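Putative isomerase (Streptomyces coelicolor A3, PDB 2OQH) probably acts as an enolase-superfamily enzyme on sugar acids, perhaps dehydrating D-glucarate to 5-dehydro-4-deoxy-D-glucarate. Local coordinates at residues D9-L17 against K361-N369; N193-V204 against L219-V227. All blocks are in the same frame, centred on the assembly; numbering follows the deposited sequence.

Contact 1 (D9-L17 against K361-N369)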
loop_
_atom_site.group_PDB
_atom_site.type_symbol
_atom_site.label_atom_id
_atom_site.label_comp_id
_atom_site.label_asym_id
_atom_site.label_seq_id
_atom_site.Cartn_x
_atom_site.Cartn_y
_atom_site.Cartn_z
ATOM N N ASP A 9 -19.593 -5.371 12.362
ATOM C CA ASP A 9 -19.552 -4.088 13.055
ATOM C C ASP A 9 -18.447 -3.190 12.521
ATOM O O ASP A 9 -17.339 -3.652 12.226
ATOM C CB ASP A 9 -19.373 -4.327 14.549
ATOM C CG ASP A 9 -20.566 -5.027 15.159
ATOM O OD1 ASP A 9 -21.668 -4.436 15.115
ATOM O OD2 ASP A 9 -20.411 -6.158 15.661
ATOM N N VAL A 10 -18.751 -1.904 12.412
ATOM C CA VAL A 10 -17.796 -0.953 11.864
ATOM C C VAL A 10 -17.505 0.217 12.793
ATOM O O VAL A 10 -18.418 0.811 13.367
ATOM C CB VAL A 10 -18.313 -0.388 10.520
ATOM C CG1 VAL A 10 -17.188 0.313 9.779
ATOM C CG2 VAL A 10 -18.908 -1.512 9.678
ATOM N N TRP A 11 -16.221 0.534 12.938
ATOM C CA TRP A 11 -15.783 1.649 13.774
ATOM C C TRP A 11 -14.893 2.538 12.925
ATOM O O TRP A 11 -14.211 2.058 12.029
ATOM C CB TRP A 11 -14.931 1.169 14.954
ATOM C CG TRP A 11 -15.637 0.371 16.014
ATOM C CD1 TRP A 11 -16.226 0.853 17.152
ATOM C CD2 TRP A 11 -15.767 -1.056 16.065
ATOM N NE1 TRP A 11 -16.707 -0.193 17.910
ATOM C CE2 TRP A 11 -16.438 -1.375 17.264
ATOM C CE3 TRP A 11 -15.378 -2.099 15.212
ATOM C CZ2 TRP A 11 -16.729 -2.698 17.634
ATOM C CZ3 TRP A 11 -15.669 -3.419 15.582
ATOM C CH2 TRP A 11 -16.336 -3.700 16.779
ATOM N N VAL A 12 -14.915 3.834 13.204
ATOM C CA VAL A 12 -14.043 4.778 12.517
ATOM C C VAL A 12 -13.167 5.285 13.654
ATOM O O VAL A 12 -13.673 5.666 14.708
ATOM C CB VAL A 12 -14.812 5.959 11.885
ATOM C CG1 VAL A 12 -13.825 6.970 11.312
ATOM C CG2 VAL A 12 -15.709 5.454 10.769
ATOM N N VAL A 13 -11.857 5.268 13.458
ATOM C CA VAL A 13 -10.948 5.693 14.510
ATOM C C VAL A 13 -9.865 6.656 14.034
ATOM O O VAL A 13 -9.531 6.698 12.845
ATOM C CB VAL A 13 -10.263 4.471 15.146
ATOM C CG1 VAL A 13 -11.307 3.504 15.682
ATOM C CG2 VAL A 13 -9.397 3.772 14.108
ATOM N N ASN A 14 -9.331 7.427 14.982
ATOM C CA ASN A 14 -8.264 8.393 14.721
ATOM C C ASN A 14 -7.072 7.942 15.551
ATOM O O ASN A 14 -7.186 7.811 16.770
ATOM C CB ASN A 14 -8.654 9.798 15.197
ATOM C CG ASN A 14 -9.691 10.466 14.315
ATOM O OD1 ASN A 14 -10.138 9.904 13.313
ATOM N ND2 ASN A 14 -10.084 11.687 14.693
ATOM N N LEU A 15 -5.939 7.684 14.914
ATOM C CA LEU A 15 -4.757 7.281 15.664
ATOM C C LEU A 15 -3.649 8.271 15.399
ATOM O O LEU A 15 -3.539 8.818 14.295
ATOM C CB LEU A 15 -4.301 5.868 15.290
ATOM C CG LEU A 15 -5.137 4.744 15.905
ATOM C CD1 LEU A 15 -6.477 4.670 15.199
ATOM C CD2 LEU A 15 -4.412 3.423 15.770
ATOM N N PRO A 16 -2.815 8.532 16.418
ATOM C CA PRO A 16 -1.704 9.473 16.288
ATOM C C PRO A 16 -0.585 8.921 15.409
ATOM O O PRO A 16 -0.427 7.705 15.274
ATOM C CB PRO A 16 -1.259 9.660 17.735
ATOM C CG PRO A 16 -1.440 8.280 18.297
ATOM C CD PRO A 16 -2.812 7.903 17.755
ATOM N N LEU A 17 0.180 9.829 14.811
ATOM C CA LEU A 17 1.306 9.450 13.974
ATOM C C LEU A 17 2.520 10.238 14.434
ATOM O O LEU A 17 2.403 11.397 14.833
ATOM C CB LEU A 17 1.020 9.764 12.510
ATOM C CG LEU A 17 -0.096 8.961 11.851
ATOM C CD1 LEU A 17 -0.381 9.551 10.478
ATOM C CD2 LEU A 17 0.307 7.496 11.750
ATOM N N LYS A 361 -9.111 0.022 23.397
ATOM C CA LYS A 361 -8.440 1.062 22.623
ATOM C C LYS A 361 -9.266 1.417 21.396
ATOM O O LYS A 361 -9.389 2.591 21.032
ATOM C CB LYS A 361 -7.050 0.596 22.183
ATOM C CG LYS A 361 -6.043 0.456 23.325
ATOM C CD LYS A 361 -4.640 0.238 22.777
ATOM C CE LYS A 361 -3.586 0.340 23.863
ATOM N NZ LYS A 361 -2.198 0.245 23.301
ATOM N N LEU A 362 -9.819 0.391 20.751
ATOM C CA LEU A 362 -10.653 0.598 19.574
ATOM C C LEU A 362 -11.785 1.538 19.969
ATOM O O LEU A 362 -12.043 2.543 19.303
ATOM C CB LEU A 362 -11.237 -0.733 19.087
ATOM C CG LEU A 362 -12.318 -0.656 18.000
ATOM C CD1 LEU A 362 -11.712 -0.093 16.696
ATOM C CD2 LEU A 362 -12.911 -2.047 17.768
ATOM N N ARG A 363 -12.459 1.207 21.064
ATOM C CA ARG A 363 -13.558 2.034 21.528
ATOM C C ARG A 363 -13.023 3.428 21.860
ATOM O O ARG A 363 -13.668 4.432 21.572
ATOM C CB ARG A 363 -14.215 1.395 22.755
ATOM C CG ARG A 363 -15.657 1.821 22.964
ATOM C CD ARG A 363 -16.285 1.109 24.157
ATOM N NE ARG A 363 -15.465 1.247 25.360
ATOM C CZ ARG A 363 -14.613 0.324 25.797
ATOM N NH1 ARG A 363 -14.475 -0.823 25.133
ATOM N NH2 ARG A 363 -13.880 0.559 26.881
ATOM N N HIS A 364 -11.833 3.487 22.449
ATOM C CA HIS A 364 -11.222 4.770 22.805
ATOM C C HIS A 364 -10.984 5.663 21.585
ATOM O O HIS A 364 -11.401 6.825 21.553
ATOM C CB HIS A 364 -9.893 4.527 23.533
ATOM C CG HIS A 364 -9.092 5.772 23.778
ATOM N ND1 HIS A 364 -9.505 6.776 24.630
ATOM C CD2 HIS A 364 -7.896 6.171 23.283
ATOM C CE1 HIS A 364 -8.599 7.738 24.648
ATOM N NE2 HIS A 364 -7.611 7.395 23.838
ATOM N N TYR A 365 -10.322 5.118 20.570
ATOM C CA TYR A 365 -10.020 5.896 19.379
ATOM C C TYR A 365 -11.201 6.186 18.477
ATOM O O TYR A 365 -11.097 7.015 17.574
ATOM C CB TYR A 365 -8.890 5.225 18.608
ATOM C CG TYR A 365 -7.589 5.357 19.362
ATOM C CD1 TYR A 365 -6.993 6.604 19.534
ATOM C CD2 TYR A 365 -6.984 4.254 19.959
ATOM C CE1 TYR A 365 -5.831 6.757 20.285
ATOM C CE2 TYR A 365 -5.813 4.393 20.716
ATOM C CZ TYR A 365 -5.245 5.654 20.875
ATOM O OH TYR A 365 -4.108 5.821 21.641
ATOM N N ALA A 366 -12.323 5.512 18.717
ATOM C CA ALA A 366 -13.516 5.772 17.930
ATOM C C ALA A 366 -14.134 7.027 18.528
ATOM O O ALA A 366 -14.802 7.790 17.834
ATOM C CB ALA A 366 -14.494 4.611 18.025
ATOM N N GLY A 367 -13.895 7.230 19.824
ATOM C CA GLY A 367 -14.422 8.395 20.515
ATOM C C GLY A 367 -13.627 9.635 20.157
ATOM O O GLY A 367 -14.154 10.753 20.151
ATOM N N VAL A 368 -12.349 9.431 19.857
ATOM C CA VAL A 368 -11.477 10.521 19.473
ATOM C C VAL A 368 -11.961 11.038 18.129
ATOM O O VAL A 368 -12.028 12.250 17.908
ATOM C CB VAL A 368 -10.037 10.045 19.332
ATOM C CG1 VAL A 368 -9.126 11.237 19.077
ATOM C CG2 VAL A 368 -9.622 9.298 20.591
ATOM N N ASN A 369 -12.289 10.109 17.235
ATOM C CA ASN A 369 -12.805 10.461 15.920
ATOM C C ASN A 369 -14.114 11.223 16.143
ATOM O O ASN A 369 -14.335 12.242 15.452
ATOM C CB ASN A 369 -13.064 9.195 15.088
ATOM C CG ASN A 369 -13.693 9.497 13.733
ATOM O OD1 ASN A 369 -13.073 10.127 12.869
ATOM N ND2 ASN A 369 -14.931 9.048 13.540
HETATM O O HOH W 1 -16.141 7.519 15.466
#

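Contact 2 (N193-V204 against L219-V227)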
loop_
_atom_site.group_PDB
_atom_site.type_symbol
_atom_site.label_atom_id
_atom_site.label_comp_id
_atom_site.label_asym_id
_atom_site.label_seq_id
_atom_site.Cartn_x
_atom_site.Cartn_y
_atom_site.Cartn_z
ATOM N N ASN A 193 18.514 2.014 -3.314
ATOM C CA ASN A 193 17.539 1.957 -4.396
ATOM C C ASN A 193 16.796 3.284 -4.276
ATOM O O ASN A 193 16.181 3.563 -3.252
ATOM C CB ASN A 193 16.567 0.796 -4.197
ATOM C CG ASN A 193 17.174 -0.531 -4.552
ATOM O OD1 ASN A 193 17.709 -0.696 -5.643
ATOM N ND2 ASN A 193 17.092 -1.490 -3.639
ATOM N N LEU A 194 16.853 4.100 -5.320
ATOM C CA LEU A 194 16.222 5.413 -5.292
ATOM C C LEU A 194 15.020 5.535 -6.233
ATOM O O LEU A 194 15.061 5.055 -7.368
ATOM C CB LEU A 194 17.274 6.466 -5.638
ATOM C CG LEU A 194 16.908 7.938 -5.492
ATOM C CD1 LEU A 194 16.479 8.224 -4.071
ATOM C CD2 LEU A 194 18.120 8.787 -5.861
ATOM N N ARG A 195 13.969 6.201 -5.754
ATOM C CA ARG A 195 12.733 6.389 -6.517
ATOM C C ARG A 195 12.204 7.816 -6.367
ATOM O O ARG A 195 12.594 8.531 -5.454
ATOM C CB ARG A 195 11.652 5.435 -5.998
ATOM C CG ARG A 195 12.098 4.002 -5.787
ATOM C CD ARG A 195 11.108 3.257 -4.896
ATOM N NE ARG A 195 11.555 1.901 -4.585
ATOM C CZ ARG A 195 10.964 1.101 -3.701
ATOM N NH1 ARG A 195 9.892 1.517 -3.030
ATOM N NH2 ARG A 195 11.450 -0.113 -3.484
ATOM N N VAL A 196 11.316 8.225 -7.268
ATOM C CA VAL A 196 10.699 9.547 -7.184
ATOM C C VAL A 196 9.229 9.428 -7.592
ATOM O O VAL A 196 8.890 8.786 -8.587
ATOM C CB VAL A 196 11.421 10.591 -8.065
ATOM C CG1 VAL A 196 11.504 10.113 -9.488
ATOM C CG2 VAL A 196 10.695 11.918 -7.987
ATOM N N ASP A 197 8.356 10.040 -6.800
ATOM C CA ASP A 197 6.924 9.977 -7.051
ATOM C C ASP A 197 6.308 11.367 -7.105
ATOM O O ASP A 197 5.993 11.947 -6.073
ATOM C CB ASP A 197 6.251 9.162 -5.941
ATOM C CG ASP A 197 4.795 8.866 -6.225
ATOM O OD1 ASP A 197 4.215 9.465 -7.154
ATOM O OD2 ASP A 197 4.221 8.024 -5.498
ATOM N N PRO A 198 6.140 11.924 -8.316
ATOM C CA PRO A 198 5.551 13.256 -8.495
ATOM C C PRO A 198 4.029 13.227 -8.365
ATOM O O PRO A 198 3.368 14.265 -8.435
ATOM C CB PRO A 198 5.983 13.645 -9.913
ATOM C CG PRO A 198 7.234 12.841 -10.135
ATOM C CD PRO A 198 6.851 11.509 -9.538
ATOM N N ASN A 199 3.472 12.033 -8.181
ATOM C CA ASN A 199 2.025 11.883 -8.052
ATOM C C ASN A 199 1.303 12.529 -9.220
ATOM O O ASN A 199 0.334 13.268 -9.047
ATOM C CB ASN A 199 1.539 12.485 -6.734
ATOM C CG ASN A 199 1.980 11.672 -5.536
ATOM O OD1 ASN A 199 1.549 10.528 -5.355
ATOM N ND2 ASN A 199 2.854 12.247 -4.718
ATOM N N ALA A 200 1.808 12.248 -10.415
ATOM C CA ALA A 200 1.230 12.746 -11.650
ATOM C C ALA A 200 1.153 14.261 -11.721
ATOM O O ALA A 200 0.252 14.804 -12.356
ATOM C CB ALA A 200 -0.159 12.144 -11.842
ATOM N N ALA A 201 2.104 14.943 -11.087
ATOM C CA ALA A 201 2.109 16.402 -11.100
ATOM C C ALA A 201 2.865 17.008 -12.284
ATOM O O ALA A 201 2.712 18.192 -12.568
ATOM C CB ALA A 201 2.685 16.941 -9.787
ATOM N N TRP A 202 3.678 16.215 -12.978
ATOM C CA TRP A 202 4.418 16.747 -14.124
ATOM C C TRP A 202 3.668 16.543 -15.433
ATOM O O TRP A 202 2.941 15.561 -15.599
ATOM C CB TRP A 202 5.775 16.067 -14.292
ATOM C CG TRP A 202 6.707 16.112 -13.124
ATOM C CD1 TRP A 202 6.661 16.957 -12.057
ATOM C CD2 TRP A 202 7.880 15.311 -12.955
ATOM N NE1 TRP A 202 7.739 16.735 -11.231
ATOM C CE2 TRP A 202 8.504 15.730 -11.763
ATOM C CE3 TRP A 202 8.466 14.278 -13.704
ATOM C CZ2 TRP A 202 9.692 15.153 -11.299
ATOM C CZ3 TRP A 202 9.655 13.701 -13.240
ATOM C CH2 TRP A 202 10.251 14.142 -12.050
ATOM N N SER A 203 3.870 17.464 -16.369
ATOM C CA SER A 203 3.251 17.363 -17.685
ATOM C C SER A 203 4.071 16.317 -18.430
ATOM O O SER A 203 5.167 15.967 -17.995
ATOM C CB SER A 203 3.344 18.693 -18.426
ATOM O OG SER A 203 4.690 18.997 -18.756
ATOM N N VAL A 204 3.560 15.816 -19.547
ATOM C CA VAL A 204 4.316 14.818 -20.287
ATOM C C VAL A 204 5.652 15.370 -20.796
ATOM O O VAL A 204 6.686 14.712 -20.653
ATOM C CB VAL A 204 3.504 14.248 -21.464
ATOM C CG1 VAL A 204 4.333 13.213 -22.200
ATOM C CG2 VAL A 204 2.219 13.608 -20.940
ATOM N N LEU A 219 17.745 5.117 -11.223
ATOM C CA LEU A 219 16.694 4.952 -10.229
ATOM C C LEU A 219 16.005 3.606 -10.386
ATOM O O LEU A 219 15.897 3.085 -11.495
ATOM C CB LEU A 219 15.645 6.053 -10.391
ATOM C CG LEU A 219 16.126 7.501 -10.482
ATOM C CD1 LEU A 219 14.943 8.404 -10.832
ATOM C CD2 LEU A 219 16.751 7.916 -9.163
ATOM N N GLU A 220 15.530 3.040 -9.282
ATOM C CA GLU A 220 14.820 1.773 -9.356
ATOM C C GLU A 220 13.622 2.000 -10.278
ATOM O O GLU A 220 13.318 1.168 -11.127
ATOM C CB GLU A 220 14.364 1.320 -7.970
ATOM C CG GLU A 220 13.541 0.051 -8.001
ATOM C CD GLU A 220 13.312 -0.523 -6.618
ATOM O OE1 GLU A 220 13.424 0.249 -5.638
ATOM O OE2 GLU A 220 13.015 -1.734 -6.518
ATOM N N TYR A 221 12.932 3.119 -10.091
ATOM C CA TYR A 221 11.831 3.477 -10.973
ATOM C C TYR A 221 11.302 4.880 -10.783
ATOM O O TYR A 221 11.496 5.502 -9.738
ATOM C CB TYR A 221 10.671 2.464 -10.906
ATOM C CG TYR A 221 10.088 2.160 -9.545
ATOM C CD1 TYR A 221 9.356 3.115 -8.835
ATOM C CD2 TYR A 221 10.223 0.892 -8.990
ATOM C CE1 TYR A 221 8.765 2.806 -7.598
ATOM C CE2 TYR A 221 9.642 0.569 -7.765
ATOM C CZ TYR A 221 8.915 1.527 -7.068
ATOM O OH TYR A 221 8.363 1.193 -5.848
ATOM N N LEU A 222 10.663 5.374 -11.834
ATOM C CA LEU A 222 10.052 6.686 -11.856
ATOM C C LEU A 222 8.575 6.381 -11.626
ATOM O O LEU A 222 7.944 5.707 -12.437
ATOM C CB LEU A 222 10.281 7.328 -13.226
ATOM C CG LEU A 222 9.667 8.683 -13.543
ATOM C CD1 LEU A 222 9.890 9.640 -12.388
ATOM C CD2 LEU A 222 10.294 9.229 -14.816
ATOM N N GLU A 223 8.031 6.860 -10.515
ATOM C CA GLU A 223 6.645 6.578 -10.176
ATOM C C GLU A 223 5.653 7.680 -10.523
ATOM O O GLU A 223 5.757 8.795 -10.029
ATOM C CB GLU A 223 6.548 6.261 -8.682
ATOM C CG GLU A 223 5.272 5.566 -8.273
ATOM C CD GLU A 223 5.207 5.255 -6.780
ATOM O OE1 GLU A 223 6.240 4.874 -6.186
ATOM O OE2 GLU A 223 4.107 5.374 -6.197
ATOM N N ASP A 224 4.679 7.348 -11.364
ATOM C CA ASP A 224 3.639 8.293 -11.781
ATOM C C ASP A 224 4.069 9.732 -12.073
ATOM O O ASP A 224 3.552 10.669 -11.468
ATOM C CB ASP A 224 2.523 8.334 -10.733
ATOM C CG ASP A 224 1.709 7.062 -10.703
ATOM O OD1 ASP A 224 1.224 6.657 -11.780
ATOM O OD2 ASP A 224 1.555 6.473 -9.613
ATOM N N PRO A 225 5.005 9.939 -13.012
ATOM C CA PRO A 225 5.392 11.330 -13.274
ATOM C C PRO A 225 4.264 12.177 -13.869
ATOM O O PRO A 225 4.188 13.379 -13.620
ATOM C CB PRO A 225 6.581 11.189 -14.230
ATOM C CG PRO A 225 6.308 9.860 -14.931
ATOM C CD PRO A 225 5.828 8.997 -13.791
ATOM N N CYS A 226 3.385 11.544 -14.641
ATOM C CA CYS A 226 2.290 12.251 -15.297
ATOM C C CYS A 226 0.967 11.496 -15.201
ATOM O O CYS A 226 0.925 10.366 -14.739
ATOM C CB CYS A 226 2.631 12.473 -16.772
ATOM S SG CYS A 226 2.806 10.924 -17.701
ATOM N N VAL A 227 -0.107 12.127 -15.661
ATOM C CA VAL A 227 -1.438 11.527 -15.609
ATOM C C VAL A 227 -1.804 10.662 -16.811
ATOM O O VAL A 227 -1.363 10.915 -17.925
ATOM C CB VAL A 227 -2.534 12.615 -15.500
ATOM C CG1 VAL A 227 -2.298 13.484 -14.282
ATOM C CG2 VAL A 227 -2.535 13.468 -16.746
HETATM O O HOH W 2 13.436 -2.634 -3.968
HETATM O O HOH W 3 1.738 7.805 -7.236
HETATM O O HOH W 4 0.392 14.849 -16.450
#

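Contact 1 (D9-L17 against K361-N369)
Leu362 meets Trp11 with a single methyl group: its CD2 stands 3.4 Å from the centroid of the six-membered ring of Trp11, only 11° off the ring normal, a CH-pi contact squarely over one face. The leucine side chain, with CG anti to the backbone N (chi1 170°), reaches across the indole at about a right angle. Its other branch, CD1, turns to Val13, where it lies 3.8 Å from CG1. Trp47 also meets the Trp11 ring, its own ring inclined only slightly to it.

Farther along the strand the backbones come close. Asn14 N donates to Tyr365 O at 3.2 Å, approaching from above the carbonyl plane, and Val13 CA also leans on this oxygen. From the helix side, Ala366 CA makes a CA-H...O contact of 3.2 Å with Val12 O, while a water bridges Val12 O to Ala366 O.

The Tyr365 ring is held between two side chains. His364 CD2 lies 3.5 Å above the centre of one face; Leu15 CG is 4.3 Å above the opposite one, displaced toward the rim. Tyr365 CB packs on Val13 CB at 3.8 Å, and the tyrosine hydroxyl is hydrogen-bonded to Asp332, which also pairs with Lys361.

The helix thus crosses the strand at 80° and uses an edge whose backbone groups do not serve the pairing with strand 31-40. The C-terminal helix packs across the outermost strand of the three-stranded antiparallel sheet in the N-terminal domain of the enolase-type fold.

Contact 2 (N193-V204 against L219-V227)
A salt bridge joins Arg195 to Glu220: NE at 2.7 Å and NH2 at 2.9 Å both donate to OE1. That oxygen lies near the guanidinium plane, but both nitrogens come from one face of the carboxylate. Arg321 pairs with the other oxygen, OE2. Tyr221 lies beneath the arginine: Arg195 CG makes a CH-pi contact over its ring, and the planes of ring and guanidinium differ by 21°. The tyrosine hydroxyl bonds to Asn295.

Between the strands, Glu223 N donates to Val196 O at 2.9 Å, whereas the buried Val196 N and Tyr221 O have no partner. Beyond the strands the chains stay joined, by Ala200 N to Asp224 O at 2.6 Å and Trp202 N to Pro225 O at 3.0 Å. Asp197 OD2 and Glu223 OE2, both acceptors, approach to 2.7 Å with their carboxylates crossing obliquely.

On the other side of the sheet, Val196 CG1 presses on Leu222 CD1 at 3.4 Å, tighter than usual. Trp202 CE3 touches Pro225 CB obliquely, with Pro198 CG over the indole ring.

Parallel strands joined through helix 204-214 form a beta-alpha-beta unit of the TIM barrel; Asp197 and Glu223 sit at the strand ends where relatives carry metal-binding carboxylates.

In the fold
The two contacts show how one chain can be tied together at very different sequence separations. Contact 1 joins strand 5-15, at the start of the chain, to helix 359-368 at its end; contact 2 falls between them in sequence and links two strands only a helix apart. Their centres lie 34 Å apart, on opposite sides of the chain's centre, and their nearest atoms are about 16 Å from each other. They share no sheet: the first involves the outermost strand of the three-stranded antiparallel sheet of the N-terminal domain, the second belongs to the parallel barrel strands. Contact 1 therefore brings the chain's last helix back to its N-terminal domain, while contact 2 builds the barrel locally.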